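Local coordinates for protein transcriptional regulator, LuxR family (Burkholderia thailandensis, PDB 3MQQ) that probably regulates transcription as a DNA-binding LuxR-family protein, here represented by its PAS domain, a fold that often serves in sensing or dimerisation, at residues H10-G15 and D26-L31; R22-C27 and A40-R45; A33-A38 and W108-L113; R63-M68 and T100-A105; D76-K81 and C90-R95. All blocks are in the same frame, centred on the assembly; numbering follows the deposited sequence.

Overall arrangement
From the N terminus, the chain leaves helix 5-11, enters the sheet at strand 15-20 and returns along strand 23-27; contact 1 closes this first loop where helix 29-34 starts. Contact 2 joins strand 23-27 to the turn after helix 39-42. Contact 3 runs from the end of helix 29-34, inside the loop of contact 2, to the last strand, 106-112, far outside it, so the segments alternate and the two cross. Nested within contact 3 is contact 4, between helix 54-71 and the loop before the last strand, and nested within contact 4 is contact 5, the hairpin of strands 74-81 and 87-96. Contacts 1 and 4 lie on opposite sides of the chain's centre.

Contact 1: H10-G15 and D26-L31; sequences HLAPIG and DCNDEL
His10 and Asn28 are paired in the backbone, CA atoms 5.0 Å apart, and the chains draw in to 3.9 Å between the CA atoms of Gly15 and Leu31, a spacing that glycine, with no side chain, permits. Asn28 carries the polar link. Its ND2 donates to Ile14 O at 2.9 Å, nearly straight (168°) and in the plane of both amide and carbonyl. CG sits between the backbone N and the carbonyl carbon (chi1 64°), which lets OD1 turn back to accept from Leu31 N at 3.1 Å. Asn28 is thus the N-cap of helix 29-34, where the PAS chain passes from strand to helix; OD1 also takes Leu16 N and ND2 also gives to Phe9 O, making good use of a buried amide. The aliphatic part of Glu30 lies against the backbone at residues 14-15, its CG 3.4 Å from Ile14 C. One water accepts from Glu30 N and donates to the carbonyls of His10 and Ala12; a second donates to His10 O and accepts from Asp29 N.

Contact 2: R22-C27 and A40-R45; sequences RVIEDC and ADLIGR. With EOH (ethanol), chain H.
Ile24 points at the turn 42-45 and crosses Leu42 obliquely, its CD1 3.8 Å from Leu42 CD2, while its CB rests 3.4 Å from Leu42 O. The branched side chain thus packs on both the backbone and the side chain of Leu42, and its own backbone is bonded at both ends: Ile24 N donates to Arg45 O at 2.9 Å, practically straight at 179°, and Gly44 N donates to Ile24 O at 2.7 Å. Residues 42-45 form a type II beta turn, closed by Arg45 N to Leu42 O, with Gly44 at the positive phi (82°) that glycine tolerates easily. The turn packs along an outermost strand of the PAS sheet, where Glu25 and Asp26 form a classic beta bulge opposite Leu18. Ile43 reaches past this bulge: with both torsions near -60°, CD1 comes alongside Asp26, 3.6 Å from Asp26 CA, and also nears Cys27 SG. That sulfur also rests on Leu42 CB, so it touches both aliphatic side chains. Asp26 OD2 is hydrogen-bonded to Tyr5 OH of the second subunit. Across the turn, Arg45 folds back and grips Asp41 O side-on with NE and NH2, the oxygen lying in the guanidinium plane and the NE bond measuring 2.9 Å. Just before the strand, Arg22, part of the sodium site, donates through NH1 to Phe57 O and makes a cation-pi contact with Phe57; an ethanol modelled beside it is doubtfully placed.

Contact 3: A33-A38 and W108-L113; sequences AIFRCA and WTFEDL. With EOH (ethanol), chain I.
Ile34 and Phe110 supply the apolar part of this contact, between the last turn of helix 29-34 and strand 106-112 of the PAS sheet. With CG1 beside the backbone N (chi1 -65°) and the chain extended beyond it, Ile34 sends CD1 to the strand, 3.5 Å from Phe110 O and 4.2 Å from Phe110 CB. Phe35 brings the rim of its ring, CE2, to 4.3 Å from Phe110 CD1, which lies near the plane of the Phe35 ring; Phe88 adds an edge-to-face partner to Phe35. Aromatic and branched residues suit this buried seam, where apolar side chains meet between the end of the helix and the strand.

The polar part centres on Arg36 and Asp112. Arg36, at positive phi, is the C-prime residue of a Schellman motif that ends the helix, and its side chain bends back so that NH1 donates to Ala33 O at 2.9 Å. Arg36 N and NH1 reach this oxygen from opposite faces of its carbonyl plane. NH1 also donates to an ethanol oxygen at 2.9 Å. A water accepts from Arg36 NH2 and donates to Asp112 OD2, its oxygen 2.8 Å from OD2, linking opposite charges that stand beyond salt-bridge range.

Asp112 also bonds Ser114 through OD1 and forms a salt bridge with Arg82 through OD2. With two arginines nearby, its carboxylate is probably kept ionised; its link to Arg36 includes the bridging water, and the two charges probably also attract at a distance.

Contact 4: R63-M68 and T100-A105; sequences RISPVM and TAPLAA. With NA (sodium ion), chain K.
Leu103 leans over helix 54-71 from the loop before the last strand, and its side chain can be followed outward. CB directs CG beside the backbone N (chi1 -66°), bringing CG 3.7 Å from Ser65 OG. There it forks: CD1 lies 3.4 Å from the same Ser65 OG, and CD2 lies 3.7 Å from Ile64 CG2, the two side chains being set at an angle. A small serine lets the leucine come close, and its hydroxyl has a weak hydrogen bond to Gly61 O within the helix. Leu103 belongs to a type I beta turn, 101-104, in the loop that joins the last two strands of the PAS sheet. The carbonyls of Leu103 and Ala104 bind a sodium ion, at 2.9 Å from Leu103 O and 2.7 Å from Ala104 O, with a water and Ser19 also in the site. Pro102, whose restricted phi suits the second position of the turn, presses CB to 3.5 Å from CG of Met68, a selenomethionine, and sets its CG near Ser65 OG.

Contact 5: D76-K81 and C90-R95; sequences DDRIMK and CHVTGR
Cys90 N donates to Arg78 O at 2.8 Å, the shortest bond between the strands. Two hydrogen-bonded antiparallel pairs, Asp76 with Val92 and Arg78 with Cys90, flank the non-hydrogen-bonded pair Asp77 with His91. Asp76 OD1 accepts from Arg78 NE at 2.7 Å, nearly straight (169°), on the syn lone pair and in the guanidinium plane. Arg78 NH2 donates to OD2 at 3.0 Å, tilted out of plane, completing a side-on salt bridge; Tyr74 OH is also hydrogen-bonded to Asp76 OD2. CG of Arg78 lies between the backbone N and carbonyl carbon (chi1 86°), and bends at chi2 and chi3 lay its guanidinium across Val92, whose CG2 lies over one face, 3.4 Å above the plane and off-centre. Beta-branched Val92 suits the strand and gives the flat group an apolar bed. Met80, a selenomethionine, packs CG on Cys90 CB, 3.9 Å away. This hairpin ends the PAS sheet with outermost strand 74-81; helix 54-71 meets Asp76 and Arg78 through Ile60, and strand 106-112 flanks strand 87-96.

Contact 1: H10-G15 and D26-L31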
# COMPACT_ATOMS: atom_id res chain seq x y z
N HIS B 10 -2.22 -7.65 8.42
CA HIS B 10 -2.69 -6.94 9.62
C HIS B 10 -1.80 -5.84 10.18
O HIS B 10 -2.30 -4.93 10.86
CB HIS B 10 -3.12 -7.96 10.68
CG HIS B 10 -4.41 -8.63 10.34
ND1 HIS B 10 -4.50 -9.97 10.02
CD2 HIS B 10 -5.66 -8.13 10.23
CE1 HIS B 10 -5.76 -10.27 9.76
NE2 HIS B 10 -6.48 -9.17 9.88
N LEU B 11 -0.50 -5.92 9.88
CA LEU B 11 0.51 -4.95 10.37
C LEU B 11 0.65 -3.76 9.43
O LEU B 11 1.20 -2.72 9.83
CB LEU B 11 1.88 -5.64 10.48
CG LEU B 11 3.10 -4.90 11.07
CD1 LEU B 11 2.85 -4.61 12.56
CD2 LEU B 11 4.38 -5.70 10.87
N ALA B 12 0.21 -3.92 8.17
CA ALA B 12 0.50 -2.93 7.12
C ALA B 12 0.10 -1.53 7.50
O ALA B 12 -0.95 -1.32 8.05
CB ALA B 12 -0.19 -3.33 5.79
N PRO B 13 0.95 -0.54 7.17
CA PRO B 13 0.76 0.85 7.56
C PRO B 13 -0.25 1.58 6.70
O PRO B 13 -0.42 2.81 6.85
CB PRO B 13 2.15 1.46 7.33
CG PRO B 13 2.78 0.61 6.30
CD PRO B 13 2.23 -0.78 6.48
N ILE B 14 -0.84 0.86 5.76
CA ILE B 14 -1.92 1.38 4.92
C ILE B 14 -3.13 0.48 5.06
O ILE B 14 -3.02 -0.71 5.39
CB ILE B 14 -1.54 1.48 3.43
CG1 ILE B 14 -1.18 0.10 2.86
CG2 ILE B 14 -0.42 2.51 3.21
CD1 ILE B 14 -0.95 0.10 1.40
N GLY B 15 -4.29 1.04 4.77
CA GLY B 15 -5.52 0.27 4.82
C GLY B 15 -5.55 -0.75 3.70
O GLY B 15 -5.22 -0.43 2.55
N ASP B 26 -12.50 -8.81 3.98
CA ASP B 26 -11.53 -8.76 5.07
C ASP B 26 -10.83 -7.43 4.98
O ASP B 26 -10.77 -6.83 3.91
CB ASP B 26 -10.54 -9.93 4.99
CG ASP B 26 -9.78 -10.16 6.28
OD1 ASP B 26 -10.06 -9.52 7.32
OD2 ASP B 26 -8.87 -11.02 6.27
N CYS B 27 -10.34 -6.95 6.12
CA CYS B 27 -9.61 -5.70 6.13
C CYS B 27 -8.70 -5.68 7.34
O CYS B 27 -8.80 -6.51 8.26
CB CYS B 27 -10.55 -4.45 6.11
SG CYS B 27 -11.43 -4.12 7.70
N ASN B 28 -7.80 -4.72 7.34
CA ASN B 28 -6.90 -4.57 8.47
C ASN B 28 -7.28 -3.43 9.42
O ASN B 28 -8.22 -2.64 9.13
CB ASN B 28 -5.41 -4.48 8.00
CG ASN B 28 -5.12 -3.25 7.16
OD1 ASN B 28 -5.96 -2.37 6.96
ND2 ASN B 28 -3.88 -3.20 6.66
N ASP B 29 -6.53 -3.35 10.52
CA ASP B 29 -6.77 -2.32 11.55
C ASP B 29 -6.55 -0.92 10.99
O ASP B 29 -7.23 0.02 11.39
CB ASP B 29 -5.94 -2.57 12.83
CG ASP B 29 -6.61 -3.54 13.80
OD1 ASP B 29 -7.78 -3.92 13.60
OD2 ASP B 29 -5.97 -3.91 14.81
N GLU B 30 -5.59 -0.75 10.06
CA GLU B 30 -5.36 0.58 9.49
C GLU B 30 -6.59 1.10 8.75
O GLU B 30 -6.90 2.31 8.84
CB GLU B 30 -4.11 0.61 8.59
CG GLU B 30 -3.69 2.03 8.05
CD GLU B 30 -3.44 3.06 9.13
OE1 GLU B 30 -2.97 2.70 10.23
OE2 GLU B 30 -3.68 4.27 8.86
N LEU B 31 -7.26 0.22 8.00
CA LEU B 31 -8.51 0.64 7.31
C LEU B 31 -9.54 1.13 8.33
O LEU B 31 -10.17 2.19 8.12
CB LEU B 31 -9.10 -0.48 6.45
CG LEU B 31 -10.28 0.10 5.66
CD1 LEU B 31 -9.81 0.91 4.43
CD2 LEU B 31 -11.28 -0.98 5.27
O HOH W 1 -2.90 -2.41 9.89
O HOH W 2 -5.02 -5.38 11.43

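Contact 2: R22-C27 and A40-R45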
# COMPACT_ATOMS: atom_id res chain seq x y z
N ARG B 22 -17.58 -5.52 -4.61
CA ARG B 22 -17.58 -4.22 -3.94
C ARG B 22 -18.00 -4.30 -2.47
O ARG B 22 -18.45 -3.31 -1.90
CB ARG B 22 -18.39 -3.13 -4.70
CG ARG B 22 -18.14 -3.09 -6.22
CD ARG B 22 -18.82 -1.89 -6.84
NE ARG B 22 -18.06 -0.67 -6.57
CZ ARG B 22 -18.47 0.56 -6.90
NH1 ARG B 22 -17.72 1.62 -6.62
NH2 ARG B 22 -19.63 0.71 -7.51
N VAL B 23 -17.87 -5.50 -1.90
CA VAL B 23 -18.07 -5.71 -0.48
C VAL B 23 -16.71 -6.04 0.17
O VAL B 23 -15.89 -6.77 -0.40
CB VAL B 23 -19.05 -6.85 -0.22
CG1 VAL B 23 -19.19 -7.13 1.31
CG2 VAL B 23 -20.42 -6.47 -0.82
N ILE B 24 -16.48 -5.49 1.37
CA ILE B 24 -15.25 -5.76 2.11
C ILE B 24 -15.36 -7.15 2.77
O ILE B 24 -16.18 -7.33 3.66
CB ILE B 24 -15.06 -4.74 3.22
CG1 ILE B 24 -14.89 -3.32 2.64
CG2 ILE B 24 -13.92 -5.16 4.15
CD1 ILE B 24 -14.86 -2.23 3.76
N GLU B 25 -14.57 -8.12 2.32
CA GLU B 25 -14.59 -9.46 2.91
C GLU B 25 -13.59 -9.58 4.06
O GLU B 25 -13.81 -10.34 5.02
CB GLU B 25 -14.35 -10.54 1.86
CG GLU B 25 -15.27 -10.43 0.66
CD GLU B 25 -16.65 -10.98 0.95
OE1 GLU B 25 -16.92 -12.12 0.54
OE2 GLU B 25 -17.46 -10.28 1.59
N ASP B 26 -12.50 -8.81 3.98
CA ASP B 26 -11.53 -8.76 5.07
C ASP B 26 -10.83 -7.43 4.98
O ASP B 26 -10.77 -6.83 3.91
CB ASP B 26 -10.54 -9.93 4.99
CG ASP B 26 -9.78 -10.16 6.28
OD1 ASP B 26 -10.06 -9.52 7.32
OD2 ASP B 26 -8.87 -11.02 6.27
N CYS B 27 -10.34 -6.95 6.12
CA CYS B 27 -9.61 -5.70 6.13
C CYS B 27 -8.70 -5.68 7.34
O CYS B 27 -8.80 -6.51 8.26
CB CYS B 27 -10.55 -4.45 6.11
SG CYS B 27 -11.43 -4.12 7.70
N ALA B 40 -14.84 -4.90 12.78
CA ALA B 40 -16.16 -5.54 12.79
C ALA B 40 -17.22 -4.69 12.08
O ALA B 40 -18.16 -5.25 11.52
CB ALA B 40 -16.60 -5.83 14.22
N ASP B 41 -17.07 -3.37 12.11
CA ASP B 41 -18.02 -2.48 11.41
C ASP B 41 -17.88 -2.56 9.89
O ASP B 41 -18.81 -2.23 9.17
CB ASP B 41 -17.89 -1.02 11.86
CG ASP B 41 -18.24 -0.81 13.34
OD1 ASP B 41 -19.28 -1.32 13.81
OD2 ASP B 41 -17.45 -0.13 14.03
N LEU B 42 -16.72 -3.01 9.42
CA LEU B 42 -16.41 -2.99 8.00
C LEU B 42 -16.55 -4.34 7.32
O LEU B 42 -16.80 -4.41 6.12
CB LEU B 42 -15.00 -2.40 7.76
CG LEU B 42 -14.90 -0.89 8.06
CD1 LEU B 42 -13.47 -0.47 8.27
CD2 LEU B 42 -15.53 -0.14 6.90
N ILE B 43 -16.35 -5.40 8.08
CA ILE B 43 -16.46 -6.74 7.51
C ILE B 43 -17.88 -7.01 7.02
O ILE B 43 -18.86 -6.98 7.78
CB ILE B 43 -16.04 -7.81 8.52
CG1 ILE B 43 -14.60 -7.56 8.96
CG2 ILE B 43 -16.23 -9.21 7.92
CD1 ILE B 43 -13.59 -7.63 7.86
N GLY B 44 -17.98 -7.27 5.72
CA GLY B 44 -19.27 -7.56 5.09
C GLY B 44 -20.01 -6.29 4.77
O GLY B 44 -21.19 -6.32 4.49
N ARG B 45 -19.32 -5.16 4.83
CA ARG B 45 -19.89 -3.86 4.45
C ARG B 45 -19.63 -3.55 2.97
O ARG B 45 -18.49 -3.73 2.50
CB ARG B 45 -19.30 -2.76 5.36
CG ARG B 45 -20.14 -1.50 5.40
CD ARG B 45 -21.44 -1.70 6.23
NE ARG B 45 -21.15 -1.57 7.65
CZ ARG B 45 -21.98 -1.12 8.58
NH1 ARG B 45 -23.22 -0.71 8.28
NH2 ARG B 45 -21.58 -1.08 9.84
C1 EOH H . -14.72 0.12 -5.07
C2 EOH H . -15.48 -0.97 -5.77
O EOH H . -15.49 1.28 -4.99

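Contact 3: A33-A38 and W108-L113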
# COMPACT_ATOMS: atom_id res chain seq x y z
N ALA B 33 -8.92 2.36 11.25
CA ALA B 33 -8.41 3.62 11.79
C ALA B 33 -8.79 4.77 10.87
O ALA B 33 -9.33 5.78 11.33
CB ALA B 33 -6.88 3.57 12.02
N ILE B 34 -8.56 4.58 9.56
CA ILE B 34 -8.83 5.64 8.60
C ILE B 34 -10.31 6.03 8.66
O ILE B 34 -10.65 7.23 8.67
CB ILE B 34 -8.47 5.21 7.16
CG1 ILE B 34 -6.95 4.99 7.01
CG2 ILE B 34 -9.00 6.23 6.14
CD1 ILE B 34 -6.55 4.21 5.74
N PHE B 35 -11.17 5.02 8.73
CA PHE B 35 -12.62 5.26 8.70
C PHE B 35 -13.27 5.43 10.07
O PHE B 35 -14.50 5.49 10.19
CB PHE B 35 -13.31 4.23 7.80
CG PHE B 35 -13.04 4.46 6.35
CD1 PHE B 35 -13.78 5.41 5.64
CD2 PHE B 35 -11.99 3.81 5.71
CE1 PHE B 35 -13.50 5.66 4.29
CE2 PHE B 35 -11.71 4.04 4.37
CZ PHE B 35 -12.46 4.99 3.67
N ARG B 36 -12.42 5.56 11.09
CA ARG B 36 -12.84 5.81 12.47
C ARG B 36 -13.92 4.86 12.98
O ARG B 36 -14.92 5.29 13.57
CB ARG B 36 -13.33 7.26 12.64
CG ARG B 36 -12.46 8.32 12.01
CD ARG B 36 -11.09 8.48 12.69
NE ARG B 36 -10.39 9.71 12.27
CZ ARG B 36 -9.27 9.74 11.56
NH1 ARG B 36 -8.66 8.62 11.18
NH2 ARG B 36 -8.72 10.91 11.25
N CYS B 37 -13.68 3.56 12.78
CA CYS B 37 -14.60 2.53 13.28
C CYS B 37 -13.82 1.28 13.66
O CYS B 37 -12.60 1.30 13.68
CB CYS B 37 -15.64 2.20 12.22
SG CYS B 37 -14.89 1.65 10.67
N ALA B 38 -14.54 0.20 13.99
CA ALA B 38 -13.91 -1.10 14.25
C ALA B 38 -13.87 -1.95 12.99
O ALA B 38 -14.70 -1.78 12.09
CB ALA B 38 -14.65 -1.82 15.32
N TRP B 108 -7.53 -4.19 -2.54
CA TRP B 108 -7.65 -2.72 -2.58
C TRP B 108 -6.88 -2.10 -1.43
O TRP B 108 -6.85 -2.66 -0.35
CB TRP B 108 -9.12 -2.32 -2.48
CG TRP B 108 -9.85 -2.70 -3.75
CD1 TRP B 108 -10.40 -3.91 -4.06
CD2 TRP B 108 -10.06 -1.85 -4.86
NE1 TRP B 108 -10.94 -3.87 -5.33
CE2 TRP B 108 -10.76 -2.61 -5.83
CE3 TRP B 108 -9.73 -0.52 -5.13
CZ2 TRP B 108 -11.14 -2.07 -7.07
CZ3 TRP B 108 -10.11 0.02 -6.37
CH2 TRP B 108 -10.80 -0.76 -7.32
N THR B 109 -6.28 -0.93 -1.70
CA THR B 109 -5.48 -0.22 -0.69
C THR B 109 -6.06 1.15 -0.50
O THR B 109 -6.58 1.73 -1.43
CB THR B 109 -3.95 -0.09 -1.06
OG1 THR B 109 -3.79 0.89 -2.10
CG2 THR B 109 -3.32 -1.40 -1.50
N PHE B 110 -5.92 1.68 0.72
CA PHE B 110 -6.45 3.01 1.05
C PHE B 110 -5.41 3.73 1.90
O PHE B 110 -4.90 3.15 2.83
CB PHE B 110 -7.71 2.83 1.92
CG PHE B 110 -8.83 2.15 1.19
CD1 PHE B 110 -9.87 2.89 0.67
CD2 PHE B 110 -8.83 0.77 1.02
CE1 PHE B 110 -10.90 2.26 -0.05
CE2 PHE B 110 -9.87 0.15 0.32
CZ PHE B 110 -10.88 0.89 -0.20
N GLU B 111 -5.11 4.99 1.60
CA GLU B 111 -4.21 5.72 2.42
C GLU B 111 -4.78 7.13 2.64
O GLU B 111 -5.14 7.79 1.70
CB GLU B 111 -2.83 5.79 1.75
CG GLU B 111 -1.85 6.62 2.54
CD GLU B 111 -0.51 6.68 1.87
OE1 GLU B 111 -0.44 6.49 0.64
OE2 GLU B 111 0.49 6.92 2.58
N ASP B 112 -4.88 7.56 3.90
CA ASP B 112 -5.40 8.89 4.24
C ASP B 112 -4.37 9.92 3.82
O ASP B 112 -3.16 9.82 4.18
CB ASP B 112 -5.65 8.97 5.77
CG ASP B 112 -6.43 10.21 6.21
OD1 ASP B 112 -6.57 11.18 5.45
OD2 ASP B 112 -6.84 10.23 7.39
N LEU B 113 -4.83 10.92 3.06
CA LEU B 113 -3.94 11.97 2.60
C LEU B 113 -4.05 13.23 3.45
O LEU B 113 -3.56 14.28 3.05
CB LEU B 113 -4.17 12.27 1.13
CG LEU B 113 -4.15 11.04 0.21
CD1 LEU B 113 -4.55 11.42 -1.18
CD2 LEU B 113 -2.78 10.34 0.22
C1 EOH I . -6.01 6.99 9.95
C2 EOH I . -4.53 6.93 10.31
O EOH I . -6.49 8.19 9.35
O HOH W 3 -6.45 11.76 9.71

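Contact 4: R63-M68 and T100-A105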
# COMPACT_ATOMS: atom_id res chain seq x y z
N ARG B 63 -16.13 4.66 -13.35
CA ARG B 63 -14.79 5.14 -13.72
C ARG B 63 -13.74 4.05 -13.56
O ARG B 63 -12.79 3.98 -14.34
CB ARG B 63 -14.39 6.35 -12.87
N ILE B 64 -13.92 3.21 -12.54
CA ILE B 64 -12.99 2.12 -12.21
C ILE B 64 -12.98 1.04 -13.29
O ILE B 64 -11.86 0.64 -13.77
CB ILE B 64 -13.31 1.48 -10.83
CG1 ILE B 64 -12.92 2.42 -9.69
CG2 ILE B 64 -12.56 0.14 -10.67
CD1 ILE B 64 -13.46 1.99 -8.32
N SER B 65 -14.21 0.58 -13.68
CA SER B 65 -14.32 -0.57 -14.59
C SER B 65 -13.43 -0.52 -15.85
O SER B 65 -12.57 -1.39 -16.00
CB SER B 65 -15.78 -0.89 -14.93
OG SER B 65 -16.42 -1.43 -13.78
N PRO B 66 -13.59 0.50 -16.72
CA PRO B 66 -12.81 0.47 -17.96
C PRO B 66 -11.31 0.68 -17.77
O PRO B 66 -10.52 0.11 -18.53
CB PRO B 66 -13.43 1.60 -18.80
CG PRO B 66 -14.05 2.51 -17.81
CD PRO B 66 -14.54 1.63 -16.70
N VAL B 67 -10.90 1.45 -16.76
CA VAL B 67 -9.48 1.58 -16.45
C VAL B 67 -8.95 0.24 -16.00
O VAL B 67 -7.88 -0.18 -16.43
CB VAL B 67 -9.22 2.67 -15.36
CG1 VAL B 67 -7.72 2.78 -15.05
CG2 VAL B 67 -9.75 4.01 -15.83
N MSE B 68 -9.69 -0.44 -15.12
CA MSE B 68 -9.23 -1.72 -14.58
C MSE B 68 -9.15 -2.80 -15.66
O MSE B 68 -8.21 -3.60 -15.69
CB MSE B 68 -10.11 -2.18 -13.41
CG MSE B 68 -9.68 -3.52 -12.82
SE MSE B 68 -8.10 -3.37 -11.65
CE MSE B 68 -9.03 -2.84 -10.01
N THR B 100 -11.02 -8.80 -16.40
CA THR B 100 -12.33 -8.77 -17.05
C THR B 100 -13.51 -8.88 -16.07
O THR B 100 -14.68 -8.82 -16.47
CB THR B 100 -12.46 -9.81 -18.20
OG1 THR B 100 -12.50 -11.13 -17.65
CG2 THR B 100 -11.28 -9.69 -19.16
N ALA B 101 -13.20 -9.05 -14.79
CA ALA B 101 -14.22 -8.93 -13.75
C ALA B 101 -13.71 -7.92 -12.72
O ALA B 101 -13.35 -8.29 -11.60
CB ALA B 101 -14.50 -10.28 -13.11
N PRO B 102 -13.66 -6.63 -13.12
CA PRO B 102 -12.88 -5.60 -12.41
C PRO B 102 -13.38 -5.29 -11.00
O PRO B 102 -12.57 -4.92 -10.14
CB PRO B 102 -13.05 -4.36 -13.30
CG PRO B 102 -14.32 -4.61 -14.08
CD PRO B 102 -14.24 -6.08 -14.36
N LEU B 103 -14.68 -5.42 -10.80
CA LEU B 103 -15.33 -5.11 -9.53
C LEU B 103 -15.71 -6.36 -8.74
O LEU B 103 -16.39 -6.27 -7.72
CB LEU B 103 -16.56 -4.23 -9.78
CG LEU B 103 -16.17 -2.84 -10.32
CD1 LEU B 103 -17.39 -1.96 -10.60
CD2 LEU B 103 -15.19 -2.13 -9.39
N ALA B 104 -15.24 -7.53 -9.19
CA ALA B 104 -15.39 -8.78 -8.44
C ALA B 104 -14.26 -8.94 -7.39
O ALA B 104 -13.84 -7.94 -6.78
CB ALA B 104 -15.45 -10.00 -9.41
N ALA B 105 -13.77 -10.15 -7.13
CA ALA B 105 -12.73 -10.30 -6.11
C ALA B 105 -11.51 -9.43 -6.45
O ALA B 105 -11.08 -9.38 -7.60
CB ALA B 105 -12.32 -11.76 -5.94
NA NA K . -14.77 -5.92 -5.31
O HOH W 4 -14.40 -3.30 -5.81

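Contact 5: D76-K81 and C90-R95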
# COMPACT_ATOMS: atom_id res chain seq x y z
N ASP B 76 -6.33 5.97 -7.92
CA ASP B 76 -6.71 7.37 -7.96
C ASP B 76 -6.61 8.05 -6.60
O ASP B 76 -6.20 7.46 -5.62
CB ASP B 76 -8.15 7.54 -8.52
CG ASP B 76 -9.21 7.10 -7.54
OD1 ASP B 76 -8.94 7.11 -6.32
OD2 ASP B 76 -10.34 6.75 -7.96
N ASP B 77 -6.95 9.33 -6.58
CA ASP B 77 -7.23 10.01 -5.30
C ASP B 77 -8.69 10.39 -5.34
O ASP B 77 -9.16 10.87 -6.38
CB ASP B 77 -6.40 11.29 -5.21
CG ASP B 77 -4.93 11.01 -5.26
OD1 ASP B 77 -4.48 10.10 -4.54
OD2 ASP B 77 -4.23 11.67 -6.06
N ARG B 78 -9.40 10.20 -4.24
CA ARG B 78 -10.77 10.69 -4.17
C ARG B 78 -11.17 11.06 -2.78
O ARG B 78 -10.53 10.71 -1.80
CB ARG B 78 -11.77 9.67 -4.73
CG ARG B 78 -12.24 8.63 -3.73
CD ARG B 78 -11.15 7.60 -3.45
NE ARG B 78 -10.98 6.72 -4.59
CZ ARG B 78 -11.68 5.62 -4.80
NH1 ARG B 78 -12.62 5.23 -3.95
NH2 ARG B 78 -11.45 4.90 -5.87
N ILE B 79 -12.32 11.74 -2.69
CA ILE B 79 -12.87 12.10 -1.41
C ILE B 79 -13.74 10.94 -0.91
O ILE B 79 -14.60 10.42 -1.66
CB ILE B 79 -13.70 13.39 -1.54
CG1 ILE B 79 -12.75 14.56 -1.81
CG2 ILE B 79 -14.57 13.61 -0.29
CD1 ILE B 79 -13.43 15.81 -2.37
N MSE B 80 -13.48 10.52 0.33
CA MSE B 80 -14.24 9.49 0.99
C MSE B 80 -14.81 10.02 2.30
O MSE B 80 -14.56 11.16 2.66
CB MSE B 80 -13.35 8.24 1.21
CG MSE B 80 -12.78 7.73 -0.13
SE MSE B 80 -14.13 6.98 -1.29
CE MSE B 80 -14.16 5.17 -0.59
N LYS B 81 -15.59 9.17 2.97
CA LYS B 81 -16.35 9.54 4.16
C LYS B 81 -16.04 8.63 5.36
O LYS B 81 -16.31 7.43 5.34
CB LYS B 81 -17.85 9.48 3.84
CG LYS B 81 -18.73 10.06 4.94
CD LYS B 81 -20.19 10.07 4.51
CE LYS B 81 -20.77 8.67 4.52
NZ LYS B 81 -20.30 7.97 5.74
N CYS B 90 -8.42 10.47 0.09
CA CYS B 90 -7.84 9.15 0.24
C CYS B 90 -7.23 8.67 -1.08
O CYS B 90 -7.87 8.74 -2.11
CB CYS B 90 -8.98 8.19 0.65
SG CYS B 90 -8.54 6.55 1.17
N HIS B 91 -6.00 8.14 -1.05
CA HIS B 91 -5.45 7.54 -2.27
C HIS B 91 -5.83 6.08 -2.26
O HIS B 91 -5.67 5.41 -1.25
CB HIS B 91 -3.90 7.61 -2.27
CG HIS B 91 -3.28 7.07 -3.52
ND1 HIS B 91 -2.43 5.97 -3.54
CD2 HIS B 91 -3.36 7.50 -4.80
CE1 HIS B 91 -2.04 5.75 -4.78
NE2 HIS B 91 -2.59 6.66 -5.56
N VAL B 92 -6.38 5.60 -3.37
CA VAL B 92 -6.92 4.23 -3.44
C VAL B 92 -6.28 3.51 -4.61
O VAL B 92 -6.15 4.07 -5.68
CB VAL B 92 -8.47 4.17 -3.56
CG1 VAL B 92 -8.97 2.69 -3.65
CG2 VAL B 92 -9.09 4.81 -2.33
N THR B 93 -5.81 2.29 -4.37
CA THR B 93 -5.32 1.46 -5.48
C THR B 93 -6.02 0.12 -5.45
O THR B 93 -6.46 -0.32 -4.41
CB THR B 93 -3.76 1.26 -5.52
OG1 THR B 93 -3.34 0.24 -4.61
CG2 THR B 93 -2.99 2.56 -5.26
N GLY B 94 -6.14 -0.53 -6.59
CA GLY B 94 -6.80 -1.83 -6.59
C GLY B 94 -6.35 -2.70 -7.74
O GLY B 94 -5.97 -2.21 -8.79
N ARG B 95 -6.31 -4.01 -7.49
CA ARG B 95 -6.14 -4.95 -8.58
C ARG B 95 -7.16 -6.06 -8.45
O ARG B 95 -7.25 -6.71 -7.41
CB ARG B 95 -4.73 -5.55 -8.61
CG ARG B 95 -4.57 -6.47 -9.83
CD ARG B 95 -3.15 -6.84 -10.11
NE ARG B 95 -2.46 -5.87 -10.97
CZ ARG B 95 -1.25 -5.38 -10.71
NH1 ARG B 95 -0.69 -4.54 -11.57
NH2 ARG B 95 -0.61 -5.74 -9.61